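Local coordinates for putative lipoprotein (Clostridium difficile, PDB 4EXR), which is of unknown function but carries two PepSY-family (peptidase propeptide and YPEB) domains, probably sits on the membrane as a lipoprotein, and binds a sodium ion in the crystal, at residues Lys46-Ser54 / Ala103-Asn111; Val69-Met77 / Glu88-Leu99. All coordinates share one frame; numbering follows the deposited sequence. Where two conformers were deposited one is given.

Contact 1. Residues Lys46-Ser54 / Ala103-Asn111. With NA (sodium ion), chain B.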
loop_
_atom_site.group_PDB
_atom_site.type_symbol
_atom_site.label_atom_id
_atom_site.label_comp_id
_atom_site.label_asym_id
_atom_site.label_seq_id
_atom_site.Cartn_x
_atom_site.Cartn_y
_atom_site.Cartn_z
ATOM N N LYS A 46 1.398 -17.441 5.683
ATOM C CA LYS A 46 1.536 -18.554 6.615
ATOM C C LYS A 46 2.782 -18.493 7.495
ATOM O O LYS A 46 2.830 -19.139 8.538
ATOM C CB LYS A 46 1.492 -19.884 5.853
ATOM C CG LYS A 46 0.197 -20.094 5.078
ATOM C CD LYS A 46 0.226 -21.371 4.255
ATOM C CE LYS A 46 -1.061 -21.531 3.457
ATOM N NZ LYS A 46 -2.261 -21.569 4.344
ATOM N N ASP A 47 3.776 -17.716 7.083
ATOM C CA ASP A 47 5.020 -17.604 7.854
ATOM C C ASP A 47 5.147 -16.272 8.601
ATOM O O ASP A 47 6.146 -16.015 9.279
ATOM C CB ASP A 47 6.237 -17.820 6.947
ATOM C CG ASP A 47 7.516 -18.066 7.734
ATOM O OD1 ASP A 47 7.437 -18.685 8.822
ATOM O OD2 ASP A 47 8.593 -17.627 7.275
ATOM N N ALA A 48 4.128 -15.426 8.492
ATOM C CA ALA A 48 4.202 -14.097 9.095
ATOM C C ALA A 48 3.730 -14.103 10.554
ATOM O O ALA A 48 2.853 -14.884 10.927
ATOM C CB ALA A 48 3.360 -13.104 8.280
ATOM N N ASP A 49 4.304 -13.216 11.363
ATOM C CA ASP A 49 3.832 -12.981 12.724
ATOM C C ASP A 49 3.042 -11.687 12.768
ATOM O O ASP A 49 3.488 -10.678 12.242
ATOM C CB ASP A 49 5.002 -12.841 13.691
ATOM C CG ASP A 49 5.808 -14.114 13.813
ATOM O OD1 ASP A 49 5.199 -15.203 13.897
ATOM O OD2 ASP A 49 7.052 -14.017 13.805
ATOM N N ILE A 50 1.887 -11.701 13.422
ATOM C CA ILE A 50 1.087 -10.485 13.531
ATOM C C ILE A 50 1.702 -9.533 14.541
ATOM O O ILE A 50 2.026 -9.929 15.666
ATOM C CB ILE A 50 -0.369 -10.808 13.939
ATOM C CG1 ILE A 50 -1.054 -11.578 12.802
ATOM C CG2 ILE A 50 -1.126 -9.519 14.291
ATOM C CD1 ILE A 50 -2.501 -12.015 13.120
ATOM N N VAL A 51 1.866 -8.280 14.138
ATOM C CA VAL A 51 2.485 -7.284 15.006
ATOM C C VAL A 51 1.520 -6.162 15.416
ATOM O O VAL A 51 1.779 -5.442 16.364
ATOM C CB VAL A 51 3.794 -6.681 14.370
ATOM C CG1 VAL A 51 4.847 -7.779 14.146
ATOM C CG2 VAL A 51 3.486 -5.949 13.062
ATOM N N ASP A 52 0.407 -6.018 14.701
ATOM C CA ASP A 52 -0.610 -5.019 15.047
ATOM C C ASP A 52 -1.961 -5.496 14.546
ATOM O O ASP A 52 -2.052 -6.123 13.483
ATOM C CB ASP A 52 -0.313 -3.635 14.422
ATOM C CG ASP A 52 0.943 -2.971 14.992
ATOM O OD1 ASP A 52 0.939 -2.566 16.185
ATOM O OD2 ASP A 52 1.927 -2.821 14.225
ATOM N N LEU A 53 -3.009 -5.193 15.311
ATOM C CA LEU A 53 -4.375 -5.498 14.903
ATOM C C LEU A 53 -5.249 -4.379 15.434
ATOM O O LEU A 53 -5.072 -3.930 16.565
ATOM C CB LEU A 53 -4.822 -6.832 15.505
ATOM C CG LEU A 53 -6.293 -7.216 15.292
ATOM C CD1 LEU A 53 -6.592 -7.427 13.833
ATOM C CD2 LEU A 53 -6.634 -8.465 16.079
ATOM N N SER A 54 -6.173 -3.897 14.620
ATOM C CA SER A 54 -7.067 -2.843 15.093
ATOM C C SER A 54 -8.417 -2.914 14.398
ATOM O O SER A 54 -8.556 -3.536 13.355
ATOM C CB SER A 54 -6.449 -1.461 14.891
ATOM O OG SER A 54 -6.377 -1.141 13.516
ATOM N N ALA A 103 12.209 -7.662 12.788
ATOM C CA ALA A 103 10.827 -7.138 12.853
ATOM C C ALA A 103 9.896 -8.056 13.640
ATOM O O ALA A 103 8.927 -7.603 14.252
ATOM C CB ALA A 103 10.268 -6.896 11.445
ATOM N N ARG A 104 10.185 -9.356 13.609
ATOM C CA ARG A 104 9.345 -10.341 14.279
ATOM C C ARG A 104 9.296 -10.170 15.793
ATOM O O ARG A 104 8.419 -10.737 16.448
ATOM C CB ARG A 104 9.838 -11.752 13.978
ATOM C CG ARG A 104 9.747 -12.175 12.539
ATOM C CD ARG A 104 10.059 -13.646 12.505
ATOM N NE ARG A 104 10.111 -14.224 11.170
ATOM C CZ ARG A 104 9.082 -14.819 10.587
ATOM N NH1 ARG A 104 7.907 -14.881 11.210
ATOM N NH2 ARG A 104 9.227 -15.344 9.386
ATOM N N LYS A 105 10.249 -9.433 16.362
ATOM C CA LYS A 105 10.272 -9.253 17.813
ATOM C C LYS A 105 9.063 -8.477 18.348
ATOM O O LYS A 105 8.760 -8.526 19.542
ATOM C CB LYS A 105 11.588 -8.613 18.268
ATOM C CG LYS A 105 12.811 -9.498 17.952
ATOM C CD LYS A 105 14.121 -8.822 18.338
ATOM C CE LYS A 105 14.419 -8.971 19.828
ATOM N NZ LYS A 105 14.816 -10.362 20.200
ATOM N N GLU A 106 8.364 -7.787 17.453
ATOM C CA GLU A 106 7.184 -7.012 17.824
ATOM C C GLU A 106 5.908 -7.856 17.844
ATOM O O GLU A 106 4.808 -7.333 18.058
ATOM C CB GLU A 106 7.015 -5.853 16.845
ATOM C CG GLU A 106 8.195 -4.902 16.823
ATOM C CD GLU A 106 7.871 -3.569 17.472
ATOM O OE1 GLU A 106 7.225 -3.559 18.547
ATOM O OE2 GLU A 106 8.251 -2.527 16.896
ATOM N N LYS A 107 6.042 -9.155 17.622
ATOM C CA LYS A 107 4.849 -9.978 17.456
ATOM C C LYS A 107 3.989 -10.010 18.709
ATOM O O LYS A 107 4.490 -10.071 19.835
ATOM C CB LYS A 107 5.187 -11.396 16.996
ATOM C CG LYS A 107 6.015 -12.207 17.966
ATOM C CD LYS A 107 6.112 -13.634 17.454
ATOM C CE LYS A 107 7.171 -14.422 18.175
ATOM N NZ LYS A 107 8.509 -13.779 18.030
ATOM N N LEU A 108 2.678 -9.946 18.487
ATOM C CA LEU A 108 1.700 -9.962 19.555
ATOM C C LEU A 108 1.556 -11.350 20.155
ATOM O O LEU A 108 1.680 -12.354 19.456
ATOM C CB LEU A 108 0.338 -9.515 18.994
ATOM C CG LEU A 108 0.309 -8.150 18.314
ATOM C CD1 LEU A 108 -1.152 -7.767 17.890
ATOM C CD2 LEU A 108 0.920 -7.106 19.240
ATOM N N ASP A 109 1.288 -11.414 21.452
ATOM C CA ASP A 109 0.906 -12.682 22.064
ATOM C C ASP A 109 -0.628 -12.760 22.059
ATOM O O ASP A 109 -1.298 -12.112 22.867
ATOM C CB ASP A 109 1.461 -12.789 23.482
ATOM C CG ASP A 109 1.058 -14.076 24.171
ATOM O OD1 ASP A 109 0.414 -14.943 23.526
ATOM O OD2 ASP A 109 1.411 -14.228 25.365
ATOM N N LEU A 110 -1.174 -13.548 21.136
ATOM C CA LEU A 110 -2.630 -13.555 20.909
ATOM C C LEU A 110 -3.312 -14.789 21.467
ATOM O O LEU A 110 -4.503 -14.990 21.256
ATOM C CB LEU A 110 -2.941 -13.436 19.416
ATOM C CG LEU A 110 -2.480 -12.138 18.760
ATOM C CD1 LEU A 110 -2.701 -12.183 17.258
ATOM C CD2 LEU A 110 -3.180 -10.937 19.382
ATOM N N ASN A 111 -2.554 -15.616 22.178
ATOM C CA ASN A 111 -3.092 -16.841 22.755
ATOM C C ASN A 111 -3.752 -16.596 24.096
ATOM O O ASN A 111 -3.191 -15.917 24.955
ATOM C CB ASN A 111 -1.989 -17.898 22.909
ATOM C CG ASN A 111 -1.396 -18.316 21.578
ATOM O OD1 ASN A 111 -0.192 -18.178 21.350
ATOM N ND2 ASN A 111 -2.245 -18.816 20.682
HETATM NA NA NA B . 2.679 -3.536 17.434
HETATM O O HOH W 1 1.603 -12.976 16.603
HETATM O O HOH W 2 4.158 -2.927 15.689
HETATM O O HOH W 3 4.039 -4.944 18.727
#

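Contact 2. Residues Val69-Met77 / Glu88-Leu99. With PO4 (phosphate ion), chain C; PO4 (phosphate ion), chain D.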
loop_
_atom_site.group_PDB
_atom_site.type_symbol
_atom_site.label_atom_id
_atom_site.label_comp_id
_atom_site.label_asym_id
_atom_site.label_seq_id
_atom_site.Cartn_x
_atom_site.Cartn_y
_atom_site.Cartn_z
ATOM N N VAL A 69 4.712 -9.421 9.882
ATOM C CA VAL A 69 6.014 -9.419 9.236
ATOM C C VAL A 69 6.557 -10.837 9.150
ATOM O O VAL A 69 6.201 -11.709 9.960
ATOM C CB VAL A 69 7.050 -8.564 10.024
ATOM C CG1 VAL A 69 6.598 -7.102 10.129
ATOM C CG2 VAL A 69 7.311 -9.159 11.421
ATOM N N ASP A 70 7.426 -11.065 8.172
ATOM C CA ASP A 70 8.269 -12.248 8.193
ATOM C C ASP A 70 9.728 -11.787 8.178
ATOM O O ASP A 70 10.032 -10.690 8.663
ATOM C CB ASP A 70 7.898 -13.283 7.110
ATOM C CG ASP A 70 7.987 -12.747 5.668
ATOM O OD1 ASP A 70 8.674 -11.746 5.392
ATOM O OD2 ASP A 70 7.369 -13.371 4.784
ATOM N N ASP A 71 10.635 -12.605 7.665
ATOM C CA ASP A 71 12.048 -12.218 7.681
ATOM C C ASP A 71 12.380 -11.122 6.662
ATOM O O ASP A 71 13.404 -10.443 6.790
ATOM C CB ASP A 71 12.946 -13.438 7.440
ATOM C CG ASP A 71 12.900 -14.440 8.585
ATOM O OD1 ASP A 71 12.500 -14.062 9.711
ATOM O OD2 ASP A 71 13.285 -15.608 8.359
ATOM N N ASN A 72 11.503 -10.948 5.673
ATOM C CA ASN A 72 11.784 -10.125 4.502
ATOM C C ASN A 72 10.816 -8.976 4.244
ATOM O O ASN A 72 11.220 -7.926 3.739
ATOM C CB ASN A 72 11.809 -11.016 3.259
ATOM C CG ASN A 72 12.911 -12.059 3.322
ATOM O OD1 ASN A 72 12.668 -13.250 3.120
ATOM N ND2 ASN A 72 14.122 -11.617 3.619
ATOM N N ASN A 73 9.541 -9.191 4.576
ATOM C CA ASN A 73 8.468 -8.269 4.225
ATOM C C ASN A 73 7.606 -7.881 5.412
ATOM O O ASN A 73 7.540 -8.604 6.410
ATOM C CB ASN A 73 7.521 -8.909 3.197
ATOM C CG ASN A 73 8.195 -9.207 1.878
ATOM O OD1 ASN A 73 8.952 -8.392 1.357
ATOM N ND2 ASN A 73 7.912 -10.378 1.323
ATOM N N GLU A 74 6.943 -6.733 5.294
ATOM C CA GLU A 74 5.786 -6.434 6.123
ATOM C C GLU A 74 4.535 -6.590 5.280
ATOM O O GLU A 74 4.549 -6.345 4.068
ATOM C CB GLU A 74 5.850 -5.028 6.718
ATOM C CG GLU A 74 6.188 -3.932 5.739
ATOM C CD GLU A 74 6.366 -2.599 6.440
ATOM O OE1 GLU A 74 5.681 -2.379 7.462
ATOM O OE2 GLU A 74 7.197 -1.784 5.981
ATOM N N TYR A 75 3.459 -7.001 5.934
ATOM C CA TYR A 75 2.207 -7.298 5.249
ATOM C C TYR A 75 1.108 -6.559 5.981
ATOM O O TYR A 75 1.109 -6.492 7.210
ATOM C CB TYR A 75 1.898 -8.787 5.318
ATOM C CG TYR A 75 2.953 -9.665 4.718
ATOM C CD1 TYR A 75 3.056 -9.816 3.341
ATOM C CD2 TYR A 75 3.855 -10.357 5.528
ATOM C CE1 TYR A 75 4.037 -10.626 2.782
ATOM C CE2 TYR A 75 4.819 -11.172 4.977
ATOM C CZ TYR A 75 4.906 -11.303 3.606
ATOM O OH TYR A 75 5.876 -12.114 3.059
ATOM N N LYS A 76 0.171 -5.996 5.227
ATOM C CA LYS A 76 -0.946 -5.298 5.837
ATOM C C LYS A 76 -2.222 -5.643 5.103
ATOM O O LYS A 76 -2.297 -5.563 3.873
ATOM C CB LYS A 76 -0.734 -3.786 5.851
ATOM C CG LYS A 76 -1.916 -3.034 6.462
ATOM C CD LYS A 76 -1.633 -1.557 6.649
ATOM C CE LYS A 76 -1.520 -0.841 5.324
ATOM N NZ LYS A 76 -1.421 0.633 5.521
HETATM N N MSE A 77 -3.218 -6.076 5.865
HETATM C CA MSE A 77 -4.502 -6.392 5.262
HETATM C C MSE A 77 -5.585 -5.579 5.937
HETATM O O MSE A 77 -5.567 -5.389 7.155
HETATM C CB MSE A 77 -4.838 -7.879 5.383
HETATM C CG MSE A 77 -3.947 -8.791 4.559
HETATM SE SE MSE A 77 -4.645 -10.598 4.512
HETATM C CE MSE A 77 -6.220 -10.305 3.415
ATOM N N GLU A 88 -7.803 -4.084 1.389
ATOM C CA GLU A 88 -6.412 -3.828 1.038
ATOM C C GLU A 88 -5.581 -5.052 1.373
ATOM O O GLU A 88 -5.829 -5.718 2.373
ATOM C CB GLU A 88 -5.861 -2.594 1.760
ATOM C CG GLU A 88 -4.406 -2.292 1.374
ATOM C CD GLU A 88 -3.810 -1.077 2.067
ATOM O OE1 GLU A 88 -4.441 -0.518 2.984
ATOM O OE2 GLU A 88 -2.684 -0.685 1.691
ATOM N N ASP A 89 -4.601 -5.352 0.524
ATOM C CA ASP A 89 -3.645 -6.417 0.796
ATOM C C ASP A 89 -2.303 -5.909 0.270
ATOM O O ASP A 89 -2.095 -5.830 -0.942
ATOM C CB ASP A 89 -4.078 -7.700 0.080
ATOM C CG ASP A 89 -3.168 -8.887 0.370
ATOM O OD1 ASP A 89 -2.054 -8.701 0.913
ATOM O OD2 ASP A 89 -3.564 -10.019 0.023
ATOM N N LYS A 90 -1.414 -5.543 1.187
ATOM C CA LYS A 90 -0.187 -4.856 0.813
ATOM C C LYS A 90 1.034 -5.578 1.372
ATOM O O LYS A 90 1.082 -5.898 2.560
ATOM C CB LYS A 90 -0.235 -3.422 1.338
ATOM C CG LYS A 90 0.971 -2.568 0.995
ATOM C CD LYS A 90 0.890 -1.271 1.766
ATOM C CE LYS A 90 1.904 -0.260 1.302
ATOM N NZ LYS A 90 1.957 0.889 2.251
ATOM N N THR A 91 2.001 -5.845 0.496
ATOM C CA THR A 91 3.295 -6.391 0.885
ATOM C C THR A 91 4.344 -5.326 0.571
ATOM O O THR A 91 4.298 -4.727 -0.500
ATOM C CB THR A 91 3.639 -7.633 0.034
ATOM O OG1 THR A 91 2.608 -8.619 0.179
ATOM C CG2 THR A 91 4.994 -8.231 0.455
ATOM N N GLU A 92 5.284 -5.095 1.486
ATOM C CA GLU A 92 6.417 -4.206 1.221
ATOM C C GLU A 92 7.678 -4.828 1.791
ATOM O O GLU A 92 7.655 -5.380 2.891
ATOM C CB GLU A 92 6.241 -2.855 1.922
ATOM C CG GLU A 92 5.412 -1.810 1.217
ATOM C CD GLU A 92 5.439 -0.484 1.968
ATOM O OE1 GLU A 92 4.679 -0.338 2.949
ATOM O OE2 GLU A 92 6.240 0.402 1.595
ATOM N N LYS A 93 8.781 -4.703 1.067
ATOM C CA LYS A 93 10.080 -5.140 1.583
ATOM C C LYS A 93 10.406 -4.398 2.888
ATOM O O LYS A 93 10.182 -3.193 2.989
ATOM C CB LYS A 93 11.157 -4.855 0.532
ATOM C CG LYS A 93 12.501 -5.458 0.841
ATOM C CD LYS A 93 12.666 -6.778 0.128
ATOM C CE LYS A 93 14.028 -6.864 -0.548
ATOM N NZ LYS A 93 15.139 -6.667 0.425
ATOM N N LEU A 94 10.903 -5.116 3.897
ATOM C CA LEU A 94 11.275 -4.488 5.165
ATOM C C LEU A 94 12.518 -3.617 4.968
ATOM O O LEU A 94 13.347 -3.902 4.108
ATOM C CB LEU A 94 11.594 -5.548 6.234
ATOM C CG LEU A 94 10.464 -6.384 6.839
ATOM C CD1 LEU A 94 11.037 -7.528 7.668
ATOM C CD2 LEU A 94 9.523 -5.526 7.683
ATOM N N ASP A 95 12.647 -2.570 5.777
ATOM C CA ASP A 95 13.914 -1.825 5.858
ATOM C C ASP A 95 15.071 -2.726 6.312
ATOM O O ASP A 95 14.852 -3.765 6.939
ATOM C CB ASP A 95 13.781 -0.629 6.804
ATOM C CG ASP A 95 12.882 0.462 6.244
ATOM O OD1 ASP A 95 12.947 0.719 5.021
ATOM O OD2 ASP A 95 12.109 1.062 7.024
ATOM N N SER A 96 16.290 -2.306 5.990
ATOM C CA SER A 96 17.506 -3.058 6.297
ATOM C C SER A 96 17.604 -3.479 7.760
ATOM O O SER A 96 17.981 -4.608 8.063
ATOM C CB SER A 96 18.725 -2.210 5.940
ATOM O OG SER A 96 18.610 -0.926 6.530
ATOM N N GLU A 97 17.253 -2.566 8.658
ATOM C CA GLU A 97 17.414 -2.792 10.094
ATOM C C GLU A 97 16.358 -3.725 10.691
ATOM O O GLU A 97 16.449 -4.102 11.867
ATOM C CB GLU A 97 17.415 -1.457 10.846
ATOM N N ASP A 98 15.356 -4.078 9.884
ATOM C CA ASP A 98 14.252 -4.924 10.326
ATOM C C ASP A 98 14.328 -6.344 9.761
ATOM O O ASP A 98 13.558 -7.217 10.170
ATOM C CB ASP A 98 12.907 -4.313 9.899
ATOM C CG ASP A 98 12.300 -3.416 10.966
ATOM O OD1 ASP A 98 12.666 -3.549 12.150
ATOM O OD2 ASP A 98 11.437 -2.583 10.616
ATOM N N LEU A 99 15.240 -6.568 8.820
ATOM C CA LEU A 99 15.320 -7.849 8.124
ATOM C C LEU A 99 15.841 -8.982 9.003
ATOM O O LEU A 99 16.315 -8.752 10.114
ATOM C CB LEU A 99 16.224 -7.738 6.894
ATOM C CG LEU A 99 15.825 -6.840 5.728
ATOM C CD1 LEU A 99 17.005 -6.703 4.765
ATOM C CD2 LEU A 99 14.606 -7.401 5.006
HETATM P P PO4 C . -1.539 2.766 2.512
HETATM O O1 PO4 C . -2.059 3.810 3.470
HETATM O O2 PO4 C . -2.331 2.826 1.227
HETATM O O3 PO4 C . -0.079 3.010 2.230
HETATM O O4 PO4 C . -1.716 1.412 3.129
HETATM P P PO4 D . 1.922 3.457 -0.820
HETATM O O1 PO4 D . 2.589 4.775 -1.138
HETATM O O2 PO4 D . 2.676 2.771 0.294
HETATM O O3 PO4 D . 0.492 3.692 -0.409
HETATM O O4 PO4 D . 1.963 2.589 -2.041
HETATM O O HOH W 4 12.087 -9.612 10.167
HETATM O O HOH W 5 9.084 -1.333 4.475
#

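Contact 1. Residues Lys46-Ser54 / Ala103-Asn111
R104 sets the edge of its guanidinium against the turn that leads into strand 49-58, gripping the carbonyl O of D47 with both terminal nitrogens. R104 NH1 is 2.8 Å from D47 O and donates nearly along the C=O direction, and both bonds lie in the guanidinium plane. The same NH1 reaches D49 OD2 at 2.9 Å, a salt bridge that meets the carboxylate from above its plane (68° out of it), whereas the bond from R104 NH2 to D47 OD2 is weak. The chain of R104, extended from CG to NE, carries the group this far. Alongside, the CB atoms of D49 and K107 pack at 3.6 Å. Residues 103-111 belong to the loop between strand 86-93 and helix 116-126, fastened here to strand 49-58 by a straight backbone bond from L108 N to I50 O (2.9 Å, 170°). A water bridges I50 O and L108 O. L108 CD1 touches I50 CG2 at 4.0 Å. V51 and D52 both face E67 in a classic beta bulge; V51 O and D52 OD1 coordinate the sodium, each at 2.4 Å, and D137 and two waters also bind the metal. One of these waters donates to E106 O.

Contact 2. Residues Val69-Met77 / Glu88-Leu99
With CG anti to the backbone N in both lysines (chi1 179° in K76), K76 and K90 send their chains out on one face of the sheet; K90 stays extended to NZ while K76 bends at chi3, and both amines arrive at a phosphate. K76 NZ donates to O4 of phosphate C, in a bond modelled unusually short and resting on one of two conformers, so its length is doubtful; K90 NZ donates to O3 of the same ion and O2 of phosphate D. K76 and K90 of the second subunit also bond to phosphate, so lysines of both subunits surround the anions, which probably come from the crystallisation liquor and whose charge probably offsets theirs. K90 NZ further bridges to E92 OE1 at 3.1 Å, which it meets from above the carboxylate plane. E74 lies side by side with E92, their carboxylate planes nearly parallel (3° apart), with E74 OE2 4.2 Å from E92 OE1; the like charges are probably eased by the K90 salt bridge. Strands 73-80 and 86-93 form an antiparallel beta hairpin, in which E74-E92 and K76-K90 are hydrogen-bonded pairs and Y75-T91 is a non-hydrogen-bonded one. The outer strand pairs with its counterpart in the second subunit, continuing the sheet across the dimer. On the face of Y75 and M77, T91 OG1 sits at the edge of the tyrosine ring, 3.4 Å from Y75 CD1, while Y45 stacks on that ring. Y75 OH donates to D70 OD2 at 2.6 Å, which fixes the ring's outer end; D70 OD1 accepts from N72 N, making an Asx turn, and from N73 N, completing an Asx motif. Past the strands, L94 N donates to N72 O (2.8 Å, 175°), and L94 CD2 crosses to V69 CG1 at 4.1 Å.

In the fold
Contacts 1 and 2 have centres 12 Å apart, lie on the same side of the chain's centre and reach one sheet. Along the sequence, 69-77 and 88-99 both fall between the two segments of contact 1. They meet directly: D49 N is 2.8 Å from V69 O, a probable hydrogen bond between strands 49-58 and 61-69, and the salt bridge from R104 NE to D71 OD1, also 2.8 Å, ties the loop of contact 1 to the turn before strand 73-80. A103 C packs on V69 CG2 at 3.6 Å. The sodium belongs to contact 1, with the V69 side chain about 9 Å from it; the phosphates and the dimer interface belong to contact 2.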